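Local coordinates for erythrocyte membrane protein 1 (Plasmodium falciparum, PDB 6S8T) that probably helps infected erythrocytes adhere to host cells, this piece being the ICAM-1-binding DBLbeta domain of a much longer surface protein, at residues 364-376 with 395-407. Sequence-based numbering, arbitrary orientation.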
loop_
_atom_site.group_PDB
_atom_site.type_symbol
_atom_site.label_atom_id
_atom_site.label_comp_id
_atom_site.label_asym_id
_atom_site.label_seq_id
_atom_site.Cartn_x
_atom_site.Cartn_y
_atom_site.Cartn_z
ATOM N N LYS A 364 -7.958 9.757 -12.409
ATOM C CA LYS A 364 -7.493 10.567 -11.289
ATOM C C LYS A 364 -5.992 10.814 -11.377
ATOM O O LYS A 364 -5.526 11.924 -11.092
ATOM C CB LYS A 364 -7.858 9.900 -9.962
ATOM C CG LYS A 364 -7.642 10.791 -8.747
ATOM C CD LYS A 364 -8.390 12.110 -8.903
ATOM C CE LYS A 364 -8.132 13.041 -7.732
ATOM N NZ LYS A 364 -8.587 12.441 -6.449
ATOM N N TYR A 365 -5.224 9.792 -11.775
ATOM C CA TYR A 365 -3.791 9.973 -12.005
ATOM C C TYR A 365 -3.532 11.132 -12.959
ATOM O O TYR A 365 -2.728 12.025 -12.667
ATOM C CB TYR A 365 -3.182 8.682 -12.561
ATOM C CG TYR A 365 -1.672 8.718 -12.761
ATOM C CD1 TYR A 365 -1.099 9.384 -13.844
ATOM C CD2 TYR A 365 -0.824 8.064 -11.880
ATOM C CE1 TYR A 365 0.276 9.410 -14.026
ATOM C CE2 TYR A 365 0.548 8.086 -12.055
ATOM C CZ TYR A 365 1.093 8.754 -13.125
ATOM O OH TYR A 365 2.459 8.765 -13.288
ATOM N N GLU A 366 -4.209 11.130 -14.111
ATOM C CA GLU A 366 -3.942 12.131 -15.141
ATOM C C GLU A 366 -4.375 13.520 -14.690
ATOM O O GLU A 366 -3.701 14.512 -14.988
ATOM C CB GLU A 366 -4.645 11.733 -16.442
ATOM C CG GLU A 366 -4.442 12.692 -17.608
ATOM C CD GLU A 366 -5.040 12.167 -18.908
ATOM O OE1 GLU A 366 -4.382 12.284 -19.964
ATOM O OE2 GLU A 366 -6.169 11.634 -18.872
ATOM N N GLU A 367 -5.491 13.608 -13.964
ATOM C CA GLU A 367 -5.950 14.896 -13.455
ATOM C C GLU A 367 -4.914 15.528 -12.533
ATOM O O GLU A 367 -4.626 16.727 -12.641
ATOM C CB GLU A 367 -7.285 14.718 -12.730
ATOM C CG GLU A 367 -7.834 15.977 -12.093
ATOM C CD GLU A 367 -9.207 15.768 -11.486
ATOM O OE1 GLU A 367 -10.018 15.023 -12.081
ATOM O OE2 GLU A 367 -9.477 16.341 -10.411
ATOM N N LEU A 368 -4.334 14.735 -11.629
ATOM C CA LEU A 368 -3.327 15.260 -10.713
ATOM C C LEU A 368 -2.027 15.601 -11.432
ATOM O O LEU A 368 -1.351 16.567 -11.060
ATOM C CB LEU A 368 -3.062 14.255 -9.593
ATOM C CG LEU A 368 -4.239 14.002 -8.652
ATOM C CD1 LEU A 368 -3.929 12.858 -7.704
ATOM C CD2 LEU A 368 -4.573 15.268 -7.880
ATOM N N TYR A 369 -1.661 14.823 -12.451
ATOM C CA TYR A 369 -0.427 15.091 -13.181
ATOM C C TYR A 369 -0.527 16.389 -13.972
ATOM O O TYR A 369 0.435 17.164 -14.027
ATOM C CB TYR A 369 -0.108 13.916 -14.105
ATOM C CG TYR A 369 1.279 13.952 -14.702
ATOM C CD1 TYR A 369 2.358 13.373 -14.040
ATOM C CD2 TYR A 369 1.512 14.554 -15.934
ATOM C CE1 TYR A 369 3.630 13.400 -14.586
ATOM C CE2 TYR A 369 2.777 14.585 -16.487
ATOM C CZ TYR A 369 3.832 14.007 -15.810
ATOM O OH TYR A 369 5.092 14.038 -16.361
ATOM N N LEU A 370 -1.687 16.643 -14.585
ATOM C CA LEU A 370 -1.868 17.865 -15.365
ATOM C C LEU A 370 -1.888 19.098 -14.472
ATOM O O LEU A 370 -1.346 20.148 -14.841
ATOM C CB LEU A 370 -3.156 17.777 -16.182
ATOM C CG LEU A 370 -3.221 16.704 -17.270
ATOM C CD1 LEU A 370 -4.600 16.679 -17.907
ATOM C CD2 LEU A 370 -2.149 16.934 -18.320
ATOM N N GLN A 371 -2.512 18.997 -13.296
ATOM C CA GLN A 371 -2.568 20.144 -12.398
ATOM C C GLN A 371 -1.204 20.457 -11.798
ATOM O O GLN A 371 -0.922 21.617 -11.480
ATOM C CB GLN A 371 -3.593 19.898 -11.296
ATOM C CG GLN A 371 -5.017 19.832 -11.808
ATOM C CD GLN A 371 -6.034 19.761 -10.694
ATOM O OE1 GLN A 371 -7.235 19.658 -10.940
ATOM N NE2 GLN A 371 -5.560 19.816 -9.459
ATOM N N ALA A 372 -0.347 19.446 -11.646
ATOM C CA ALA A 372 0.987 19.678 -11.101
ATOM C C ALA A 372 1.810 20.580 -12.014
ATOM O O ALA A 372 2.459 21.525 -11.549
ATOM C CB ALA A 372 1.703 18.347 -10.875
ATOM N N LYS A 373 1.801 20.307 -13.316
ATOM C CA LYS A 373 2.657 21.064 -14.220
ATOM C C LYS A 373 2.091 22.434 -14.571
ATOM O O LYS A 373 2.735 23.175 -15.320
ATOM C CB LYS A 373 2.914 20.268 -15.502
ATOM C CG LYS A 373 1.676 19.976 -16.313
ATOM C CD LYS A 373 2.039 19.481 -17.703
ATOM C CE LYS A 373 2.853 18.205 -17.651
ATOM N NZ LYS A 373 3.108 17.673 -19.016
ATOM N N ILE A 374 0.925 22.794 -14.041
ATOM C CA ILE A 374 0.273 24.054 -14.354
ATOM C C ILE A 374 0.252 24.996 -13.158
ATOM O O ILE A 374 0.453 26.203 -13.312
ATOM C CB ILE A 374 -1.155 23.800 -14.885
ATOM C CG1 ILE A 374 -1.109 23.454 -16.374
ATOM C CG2 ILE A 374 -2.058 24.991 -14.625
ATOM C CD1 ILE A 374 -2.469 23.326 -17.005
ATOM N N ALA A 375 0.021 24.466 -11.957
ATOM C CA ALA A 375 -0.017 25.283 -10.750
ATOM C C ALA A 375 1.317 25.978 -10.510
ATOM O O ALA A 375 2.313 25.326 -10.178
ATOM C CB ALA A 375 -0.393 24.427 -9.538
ATOM N N PHE A 376 1.344 27.301 -10.674
ATOM C CA PHE A 376 2.562 28.078 -10.474
ATOM C C PHE A 376 2.862 28.267 -8.991
ATOM O O PHE A 376 2.319 27.550 -8.144
ATOM C CB PHE A 376 2.452 29.440 -11.166
ATOM C CG PHE A 376 2.512 29.366 -12.668
ATOM C CD1 PHE A 376 3.731 29.262 -13.319
ATOM C CD2 PHE A 376 1.353 29.410 -13.426
ATOM C CE1 PHE A 376 3.793 29.196 -14.699
ATOM C CE2 PHE A 376 1.409 29.345 -14.807
ATOM C CZ PHE A 376 2.631 29.238 -15.444
ATOM N N PHE A 395 4.675 14.886 -8.066
ATOM C CA PHE A 395 4.640 15.014 -9.520
ATOM C C PHE A 395 5.444 16.219 -10.010
ATOM O O PHE A 395 6.019 16.168 -11.102
ATOM C CB PHE A 395 3.192 15.108 -10.006
ATOM C CG PHE A 395 2.521 13.774 -10.215
ATOM C CD1 PHE A 395 3.269 12.623 -10.413
ATOM C CD2 PHE A 395 1.138 13.674 -10.227
ATOM C CE1 PHE A 395 2.650 11.397 -10.617
ATOM C CE2 PHE A 395 0.512 12.453 -10.428
ATOM C CZ PHE A 395 1.271 11.312 -10.624
ATOM N N LYS A 396 5.500 17.304 -9.231
ATOM C CA LYS A 396 6.295 18.462 -9.644
ATOM C C LYS A 396 7.783 18.133 -9.671
ATOM O O LYS A 396 8.495 18.516 -10.605
ATOM C CB LYS A 396 6.039 19.649 -8.716
ATOM C CG LYS A 396 4.873 20.525 -9.124
ATOM C CD LYS A 396 4.811 21.770 -8.255
ATOM C CE LYS A 396 3.929 22.834 -8.883
ATOM N NZ LYS A 396 4.459 23.271 -10.209
ATOM N N GLU A 397 8.273 17.432 -8.648
ATOM C CA GLU A 397 9.675 17.037 -8.642
ATOM C C GLU A 397 9.967 16.002 -9.722
ATOM O O GLU A 397 11.073 15.979 -10.275
ATOM C CB GLU A 397 10.060 16.513 -7.261
ATOM C CG GLU A 397 10.130 17.583 -6.186
ATOM C CD GLU A 397 11.110 18.687 -6.531
ATOM O OE1 GLU A 397 10.669 19.742 -7.034
ATOM O OE2 GLU A 397 12.323 18.494 -6.310
ATOM N N LEU A 398 8.988 15.156 -10.048
ATOM C CA LEU A 398 9.161 14.190 -11.128
ATOM C C LEU A 398 9.242 14.892 -12.481
ATOM O O LEU A 398 10.121 14.592 -13.300
ATOM C CB LEU A 398 8.009 13.186 -11.104
ATOM C CG LEU A 398 8.116 11.916 -11.945
ATOM C CD1 LEU A 398 9.312 11.102 -11.506
ATOM C CD2 LEU A 398 6.840 11.096 -11.815
ATOM N N GLN A 399 8.330 15.835 -12.731
ATOM C CA GLN A 399 8.349 16.591 -13.979
ATOM C C GLN A 399 9.611 17.434 -14.106
ATOM O O GLN A 399 10.107 17.647 -15.219
ATOM C CB GLN A 399 7.095 17.468 -14.065
ATOM C CG GLN A 399 5.802 16.667 -14.237
ATOM C CD GLN A 399 4.572 17.401 -13.735
ATOM O OE1 GLN A 399 4.660 18.526 -13.246
ATOM N NE2 GLN A 399 3.414 16.755 -13.837
ATOM N N LYS A 400 10.149 17.907 -12.982
ATOM C CA LYS A 400 11.360 18.719 -13.009
ATOM C C LYS A 400 12.570 17.900 -13.454
ATOM O O LYS A 400 13.426 18.399 -14.193
ATOM C CB LYS A 400 11.587 19.329 -11.626
ATOM C CG LYS A 400 12.846 20.153 -11.470
ATOM C CD LYS A 400 12.917 20.723 -10.064
ATOM C CE LYS A 400 14.193 21.501 -9.849
ATOM N NZ LYS A 400 14.271 22.112 -8.491
ATOM N N VAL A 401 12.655 16.640 -13.019
ATOM C CA VAL A 401 13.778 15.793 -13.415
ATOM C C VAL A 401 13.651 15.376 -14.875
ATOM O O VAL A 401 14.630 15.407 -15.630
ATOM C CB VAL A 401 13.878 14.565 -12.490
ATOM C CG1 VAL A 401 14.811 13.529 -13.094
ATOM C CG2 VAL A 401 14.360 14.973 -11.104
ATOM N N THR A 402 12.451 14.976 -15.299
ATOM C CA THR A 402 12.254 14.466 -16.650
ATOM C C THR A 402 12.141 15.564 -17.698
ATOM O O THR A 402 12.157 15.252 -18.893
ATOM C CB THR A 402 10.997 13.596 -16.720
ATOM O OG1 THR A 402 9.844 14.399 -16.441
ATOM C CG2 THR A 402 11.076 12.458 -15.715
ATOM N N GLY A 403 12.010 16.823 -17.289
ATOM C CA GLY A 403 11.843 17.915 -18.224
ATOM C C GLY A 403 10.446 18.081 -18.781
ATOM O O GLY A 403 10.213 19.028 -19.543
ATOM N N ASP A 404 9.509 17.198 -18.433
ATOM C CA ASP A 404 8.133 17.270 -18.928
ATOM C C ASP A 404 7.371 18.284 -18.083
ATOM O O ASP A 404 6.702 17.942 -17.108
ATOM C CB ASP A 404 7.486 15.888 -18.896
ATOM C CG ASP A 404 5.971 15.937 -19.025
ATOM O OD1 ASP A 404 5.459 16.690 -19.876
ATOM O OD2 ASP A 404 5.288 15.209 -18.272
ATOM N N THR A 405 7.467 19.556 -18.463
ATOM C CA THR A 405 6.889 20.637 -17.676
ATOM C C THR A 405 5.864 21.478 -18.427
ATOM O O THR A 405 5.318 22.421 -17.841
ATOM C CB THR A 405 7.998 21.558 -17.143
ATOM O OG1 THR A 405 8.714 22.133 -18.242
ATOM C CG2 THR A 405 8.967 20.776 -16.268
ATOM N N THR A 406 5.584 21.180 -19.696
ATOM C CA THR A 406 4.630 21.949 -20.483
ATOM C C THR A 406 3.531 21.040 -21.020
ATOM O O THR A 406 3.648 19.811 -21.012
ATOM C CB THR A 406 5.319 22.677 -21.650
ATOM O OG1 THR A 406 5.946 21.721 -22.515
ATOM C CG2 THR A 406 6.369 23.652 -21.132
ATOM N N LEU A 407 2.447 21.663 -21.484
ATOM C CA LEU A 407 1.335 20.936 -22.088
ATOM C C LEU A 407 1.670 20.651 -23.546
ATOM O O LEU A 407 1.634 21.553 -24.389
ATOM C CB LEU A 407 0.038 21.732 -21.975
ATOM C CG LEU A 407 -0.832 21.518 -20.737
ATOM C CD1 LEU A 407 -0.082 21.891 -19.475
ATOM C CD2 LEU A 407 -2.118 22.321 -20.854
HETATM O O HOH W 1 7.571 12.836 -16.246
HETATM O O HOH W 2 5.494 23.020 -15.313
#
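Phe395 fits as a knob into a hole formed by Tyr365, Leu368, Tyr369 and Ala372, where residues 364-372 of helix 335-372 cross residues 395-402 of helix 388-402 at -67°. Two T-shaped stacks hold its ring. Its edge, led by CZ, points at one face of Tyr365, with CZ to Tyr365 CZ at 3.6 Å, while the edge of Tyr369 points at a face of Phe395, the ring planes steeply inclined, placing Tyr369 CD1 above the centre of the Phe395 ring. Ala372 CB closes the hole against Phe395 CB. Beyond the cluster, Tyr365 OH bonds to Tyr414 O.

The amide of Gln399 lies nearly perpendicular to the Tyr369 ring, with NE2 3.2 Å above the ring plane. The same NE2 donates to Tyr369 O over 3.0 Å, a bent bond (137° at the hydrogen).

Lysines supply the other direct polar links. With its chain bent at the last torsion (chi4 -61°), Lys396 brings NZ nearly in line with two C=O groups, bonding Ala372 O and Ala375 O at 3.0 Å each. Lys373 NZ forms a salt bridge to Asp404 OD1 at 2.7 Å, on the syn side but tilted out of the carboxylate plane, and also donates to Thr406 O. Its CD packs against Leu407 CD1, which also meets Ile374 CG1. One water joins Tyr369 OH to Thr402 OG1; another donates to both Lys373 O and Thr405 O.

The chemistry thus divides the joint: aromatic packing seats one helix on the other, while Lys396 and Gln399 satisfy carbonyls around the end of helix 335-372 and Lys373 grips the chain after helix 388-402.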